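Local coordinates for phosphate-specific transport system accessory protein PhoU homolog (Streptococcus pneumoniae, PDB 2I0M) that forms a homodimer, binds zinc ions and probably takes part in regulating phosphate uptake, at residues Val74-Ser86 with Cys201-Val213. Sequence-based numbering, arbitrary orientation.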
loop_
_atom_site.group_PDB
_atom_site.type_symbol
_atom_site.label_atom_id
_atom_site.label_comp_id
_atom_site.label_asym_id
_atom_site.label_seq_id
_atom_site.Cartn_x
_atom_site.Cartn_y
_atom_site.Cartn_z
ATOM N N VAL A 74 -19.560 11.342 -16.431
ATOM C CA VAL A 74 -18.179 11.754 -16.099
ATOM C C VAL A 74 -17.771 11.792 -14.613
ATOM O O VAL A 74 -17.089 10.887 -14.138
ATOM C CB VAL A 74 -17.797 13.097 -16.822
ATOM C CG1 VAL A 74 -17.526 12.853 -18.309
ATOM C CG2 VAL A 74 -18.887 14.170 -16.639
ATOM N N SER A 75 -18.181 12.839 -13.896
ATOM C CA SER A 75 -17.836 13.022 -12.483
ATOM C C SER A 75 -18.395 11.936 -11.565
ATOM O O SER A 75 -17.873 11.712 -10.472
ATOM C CB SER A 75 -18.310 14.393 -11.985
ATOM O OG SER A 75 -17.466 15.428 -12.463
ATOM N N ASP A 76 -19.459 11.277 -12.006
ATOM C CA ASP A 76 -20.110 10.249 -11.206
ATOM C C ASP A 76 -19.345 8.954 -11.372
ATOM O O ASP A 76 -19.363 8.082 -10.508
ATOM C CB ASP A 76 -21.567 10.074 -11.644
ATOM C CG ASP A 76 -22.357 11.382 -11.604
ATOM O OD1 ASP A 76 -22.195 12.168 -10.644
ATOM O OD2 ASP A 76 -23.144 11.622 -12.540
ATOM N N LEU A 77 -18.662 8.850 -12.502
ATOM C CA LEU A 77 -17.851 7.698 -12.816
ATOM C C LEU A 77 -16.585 7.737 -11.970
ATOM O O LEU A 77 -16.220 6.758 -11.324
ATOM C CB LEU A 77 -17.520 7.718 -14.304
ATOM C CG LEU A 77 -17.179 6.416 -15.011
ATOM C CD1 LEU A 77 -15.663 6.273 -15.140
ATOM C CD2 LEU A 77 -17.825 5.213 -14.317
ATOM N N ARG A 78 -15.937 8.896 -11.974
ATOM C CA ARG A 78 -14.784 9.161 -11.127
ATOM C C ARG A 78 -15.136 8.936 -9.669
ATOM O O ARG A 78 -14.300 8.490 -8.887
ATOM C CB ARG A 78 -14.275 10.595 -11.331
ATOM C CG ARG A 78 -13.946 10.917 -12.790
ATOM C CD ARG A 78 -12.740 11.831 -12.917
ATOM N NE ARG A 78 -12.965 13.156 -12.340
ATOM C CZ ARG A 78 -13.509 14.186 -12.983
ATOM N NH1 ARG A 78 -13.920 14.063 -14.239
ATOM N NH2 ARG A 78 -13.655 15.345 -12.359
ATOM N N PHE A 79 -16.382 9.222 -9.318
ATOM C CA PHE A 79 -16.827 9.106 -7.943
ATOM C C PHE A 79 -16.879 7.658 -7.498
ATOM O O PHE A 79 -16.215 7.297 -6.557
ATOM C CB PHE A 79 -18.179 9.791 -7.698
ATOM C CG PHE A 79 -18.682 9.598 -6.297
ATOM C CD1 PHE A 79 -18.227 10.418 -5.264
ATOM C CD2 PHE A 79 -19.562 8.567 -5.994
ATOM C CE1 PHE A 79 -18.668 10.242 -3.970
ATOM C CE2 PHE A 79 -19.995 8.372 -4.702
ATOM C CZ PHE A 79 -19.554 9.213 -3.683
ATOM N N VAL A 80 -17.677 6.843 -8.181
ATOM C CA VAL A 80 -17.824 5.425 -7.853
ATOM C C VAL A 80 -16.449 4.701 -7.875
ATOM O O VAL A 80 -16.175 3.855 -7.011
ATOM C CB VAL A 80 -18.881 4.753 -8.769
ATOM C CG1 VAL A 80 -18.916 3.257 -8.581
ATOM C CG2 VAL A 80 -20.254 5.341 -8.510
ATOM N N ILE A 81 -15.589 5.065 -8.832
ATOM C CA ILE A 81 -14.228 4.515 -8.920
ATOM C C ILE A 81 -13.406 4.909 -7.688
ATOM O O ILE A 81 -12.600 4.131 -7.197
ATOM C CB ILE A 81 -13.499 4.982 -10.219
ATOM C CG1 ILE A 81 -14.151 4.361 -11.475
ATOM C CG2 ILE A 81 -11.993 4.639 -10.164
ATOM C CD1 ILE A 81 -13.582 4.868 -12.824
ATOM N N SER A 82 -13.633 6.117 -7.185
ATOM C CA SER A 82 -12.938 6.618 -6.009
ATOM C C SER A 82 -13.355 5.885 -4.734
ATOM O O SER A 82 -12.535 5.648 -3.869
ATOM C CB SER A 82 -13.179 8.123 -5.850
ATOM O OG SER A 82 -12.664 8.830 -6.962
ATOM N N ILE A 83 -14.638 5.561 -4.614
ATOM C CA ILE A 83 -15.148 4.813 -3.470
ATOM C C ILE A 83 -14.584 3.378 -3.492
ATOM O O ILE A 83 -14.080 2.895 -2.479
ATOM C CB ILE A 83 -16.693 4.809 -3.444
ATOM C CG1 ILE A 83 -17.263 6.241 -3.286
ATOM C CG2 ILE A 83 -17.218 3.824 -2.407
ATOM C CD1 ILE A 83 -17.180 6.895 -1.881
ATOM N N MET A 84 -14.620 2.732 -4.657
ATOM C CA MET A 84 -14.114 1.362 -4.816
ATOM C C MET A 84 -12.652 1.270 -4.431
ATOM O O MET A 84 -12.254 0.399 -3.672
ATOM C CB MET A 84 -14.282 0.875 -6.248
ATOM C CG MET A 84 -15.703 0.526 -6.621
ATOM S SD MET A 84 -15.791 -0.562 -8.072
ATOM C CE MET A 84 -17.242 0.064 -8.874
ATOM N N SER A 85 -11.868 2.211 -4.938
ATOM C CA SER A 85 -10.443 2.272 -4.671
ATOM C C SER A 85 -10.142 2.645 -3.221
ATOM O O SER A 85 -9.244 2.090 -2.619
ATOM C CB SER A 85 -9.802 3.273 -5.637
ATOM O OG SER A 85 -8.672 3.898 -5.042
ATOM N N SER A 86 -10.899 3.579 -2.659
ATOM C CA SER A 86 -10.647 4.049 -1.314
ATOM C C SER A 86 -11.106 3.065 -0.226
ATOM O O SER A 86 -10.514 3.006 0.847
ATOM C CB SER A 86 -11.286 5.432 -1.088
ATOM O OG SER A 86 -10.688 6.435 -1.895
ATOM N N CYS A 201 -6.338 10.590 -0.296
ATOM C CA CYS A 201 -6.151 11.994 -0.659
ATOM C C CYS A 201 -5.919 12.240 -2.153
ATOM O O CYS A 201 -6.561 13.095 -2.734
ATOM C CB CYS A 201 -5.035 12.620 0.192
ATOM S SG CYS A 201 -5.462 12.811 1.953
ATOM N N GLU A 202 -5.004 11.488 -2.768
ATOM C CA GLU A 202 -4.734 11.585 -4.213
ATOM C C GLU A 202 -5.953 11.229 -5.066
ATOM O O GLU A 202 -6.212 11.862 -6.077
ATOM C CB GLU A 202 -3.567 10.684 -4.622
ATOM C CG GLU A 202 -2.245 11.007 -3.939
ATOM C CD GLU A 202 -1.087 10.157 -4.455
ATOM O OE1 GLU A 202 -0.075 10.736 -4.889
ATOM O OE2 GLU A 202 -1.183 8.909 -4.421
ATOM N N ARG A 203 -6.682 10.204 -4.650
ATOM C CA ARG A 203 -7.953 9.812 -5.266
ATOM C C ARG A 203 -8.965 10.959 -5.235
ATOM O O ARG A 203 -9.746 11.146 -6.165
ATOM C CB ARG A 203 -8.530 8.601 -4.510
ATOM C CG ARG A 203 -9.502 7.760 -5.293
ATOM C CD ARG A 203 -8.796 6.715 -6.185
ATOM N NE ARG A 203 -8.862 7.103 -7.588
ATOM C CZ ARG A 203 -8.557 6.326 -8.621
ATOM N NH1 ARG A 203 -8.164 5.071 -8.442
ATOM N NH2 ARG A 203 -8.664 6.825 -9.846
ATOM N N LEU A 204 -8.944 11.712 -4.142
ATOM C CA LEU A 204 -9.786 12.899 -3.991
ATOM C C LEU A 204 -9.354 13.999 -4.975
ATOM O O LEU A 204 -10.206 14.679 -5.564
ATOM C CB LEU A 204 -9.724 13.385 -2.540
ATOM C CG LEU A 204 -10.932 13.904 -1.748
ATOM C CD1 LEU A 204 -12.266 13.359 -2.260
ATOM C CD2 LEU A 204 -10.743 13.583 -0.240
ATOM N N VAL A 205 -8.045 14.159 -5.187
ATOM C CA VAL A 205 -7.605 15.184 -6.146
ATOM C C VAL A 205 -8.006 14.782 -7.570
ATOM O O VAL A 205 -8.477 15.620 -8.331
ATOM C CB VAL A 205 -6.106 15.667 -5.964
ATOM C CG1 VAL A 205 -5.155 14.523 -5.955
ATOM C CG2 VAL A 205 -5.687 16.658 -7.066
ATOM N N TYR A 206 -7.864 13.490 -7.884
ATOM C CA TYR A 206 -8.328 12.892 -9.135
ATOM C C TYR A 206 -9.823 13.108 -9.376
ATOM O O TYR A 206 -10.266 13.263 -10.512
ATOM C CB TYR A 206 -7.997 11.392 -9.146
ATOM C CG TYR A 206 -8.945 10.536 -9.950
ATOM C CD1 TYR A 206 -8.703 10.259 -11.304
ATOM C CD2 TYR A 206 -10.082 9.995 -9.357
ATOM C CE1 TYR A 206 -9.590 9.456 -12.048
ATOM C CE2 TYR A 206 -10.966 9.208 -10.074
ATOM C CZ TYR A 206 -10.717 8.932 -11.408
ATOM O OH TYR A 206 -11.622 8.148 -12.092
ATOM N N LEU A 207 -10.597 13.099 -8.300
ATOM C CA LEU A 207 -12.038 13.279 -8.393
ATOM C C LEU A 207 -12.394 14.712 -8.849
ATOM O O LEU A 207 -13.231 14.908 -9.731
ATOM C CB LEU A 207 -12.690 12.889 -7.058
ATOM C CG LEU A 207 -14.192 13.040 -6.813
ATOM C CD1 LEU A 207 -15.035 12.378 -7.905
ATOM C CD2 LEU A 207 -14.545 12.503 -5.440
ATOM N N GLU A 208 -11.734 15.709 -8.279
ATOM C CA GLU A 208 -11.978 17.082 -8.678
ATOM C C GLU A 208 -11.309 17.420 -10.001
ATOM O O GLU A 208 -11.844 18.175 -10.804
ATOM C CB GLU A 208 -11.523 18.056 -7.593
ATOM C CG GLU A 208 -11.872 19.513 -7.948
ATOM C CD GLU A 208 -12.158 20.387 -6.750
ATOM O OE1 GLU A 208 -11.588 20.151 -5.675
ATOM O OE2 GLU A 208 -12.959 21.329 -6.895
ATOM N N THR A 209 -10.149 16.817 -10.223
ATOM C CA THR A 209 -9.252 17.151 -11.314
ATOM C C THR A 209 -9.518 16.331 -12.579
ATOM O O THR A 209 -9.556 16.879 -13.676
ATOM C CB THR A 209 -7.804 16.987 -10.806
ATOM O OG1 THR A 209 -7.441 18.172 -10.082
ATOM C CG2 THR A 209 -6.818 16.762 -11.916
ATOM N N GLY A 210 -9.712 15.025 -12.429
ATOM C CA GLY A 210 -9.911 14.136 -13.574
ATOM C C GLY A 210 -8.669 13.329 -13.915
ATOM O O GLY A 210 -8.680 12.511 -14.831
ATOM N N GLU A 211 -7.600 13.569 -13.167
ATOM C CA GLU A 211 -6.319 12.927 -13.382
ATOM C C GLU A 211 -5.757 12.504 -12.039
ATOM O O GLU A 211 -5.731 13.290 -11.094
ATOM C CB GLU A 211 -5.354 13.900 -14.063
ATOM C CG GLU A 211 -3.996 13.299 -14.450
ATOM C CD GLU A 211 -3.236 14.149 -15.457
ATOM O OE1 GLU A 211 -3.815 15.146 -15.974
ATOM O OE2 GLU A 211 -2.054 13.821 -15.740
ATOM N N LEU A 212 -5.314 11.255 -11.950
ATOM C CA LEU A 212 -4.595 10.798 -10.769
ATOM C C LEU A 212 -3.166 11.307 -10.897
ATOM O O LEU A 212 -2.476 11.006 -11.873
ATOM C CB LEU A 212 -4.652 9.267 -10.636
ATOM C CG LEU A 212 -4.290 8.634 -9.276
ATOM C CD1 LEU A 212 -5.213 9.095 -8.131
ATOM C CD2 LEU A 212 -4.250 7.096 -9.367
ATOM N N VAL A 213 -2.755 12.135 -9.943
ATOM C CA VAL A 213 -1.403 12.672 -9.914
ATOM C C VAL A 213 -0.684 12.098 -8.703
ATOM O O VAL A 213 -1.321 11.697 -7.721
ATOM C CB VAL A 213 -1.368 14.241 -9.879
ATOM C CG1 VAL A 213 -2.430 14.845 -10.806
ATOM C CG2 VAL A 213 -1.513 14.787 -8.455
#
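The backbone O of Ser75 touches Leu207 CD1 where segments 74-86 and 201-209 of two helices pack nearly antiparallel, with their axes 9.2 Å apart at an angle of 171°. Arg78 reaches across to the C-terminal end of helix 177-209. Its NH2 gives a hydrogen bond of 2.7 Å to Leu207 O, near the guanidinium plane, and NE adds weak bonds to Leu207 O and Tyr206 O. The side chain thus takes up carbonyls at the end of the helix. Gly210, with positive phi just after that helix, lays its CA over one guanidinium face. Arg78 CD lies over one face of the Tyr206 ring, 4.2 Å from its centroid, in a CH-pi contact, while CB and CG run past the hydroxyl. CG of Leu207 is anti to the backbone N (chi1 177°), which brings CD1 to 3.7 Å from Phe79 N. Leu207 is a knob in the hole made by Ser75, Arg78, Phe79 and Ser82. Ile81 CD1 touches Tyr206 OH. Ile81 CG2 lies over one face of the Arg203 guanidinium. Ser82 OG sits at the edge of the Tyr206 ring, 3.6 Å from CE2. It turns back to its own helix, giving a hydrogen bond of 2.5 Å to Arg78 O. Ser85 OG meets Arg203 CD at 3.0 Å and sits at the guanidinium edge, near its plane. Ser86 OG gives a hydrogen bond to Ser82 O. Ile81, Ser82, Ser85 and Ser86 form the hole for Arg203. That chain bends at chi2 and chi3, which brings NH2 over the centre of the Tyr206 ring, 3.2 Å above its plane. Arg78 CD is on the opposite face, so the ring is held between two arginines. This is antiparallel helix packing in the all-helical PhoU fold, and Arg203 NH1 itself bridges to Glu60 of the second subunit. Helices 5-35 and 39-66 pack on helix 74-105, and helix 142-150 on helix 177-209.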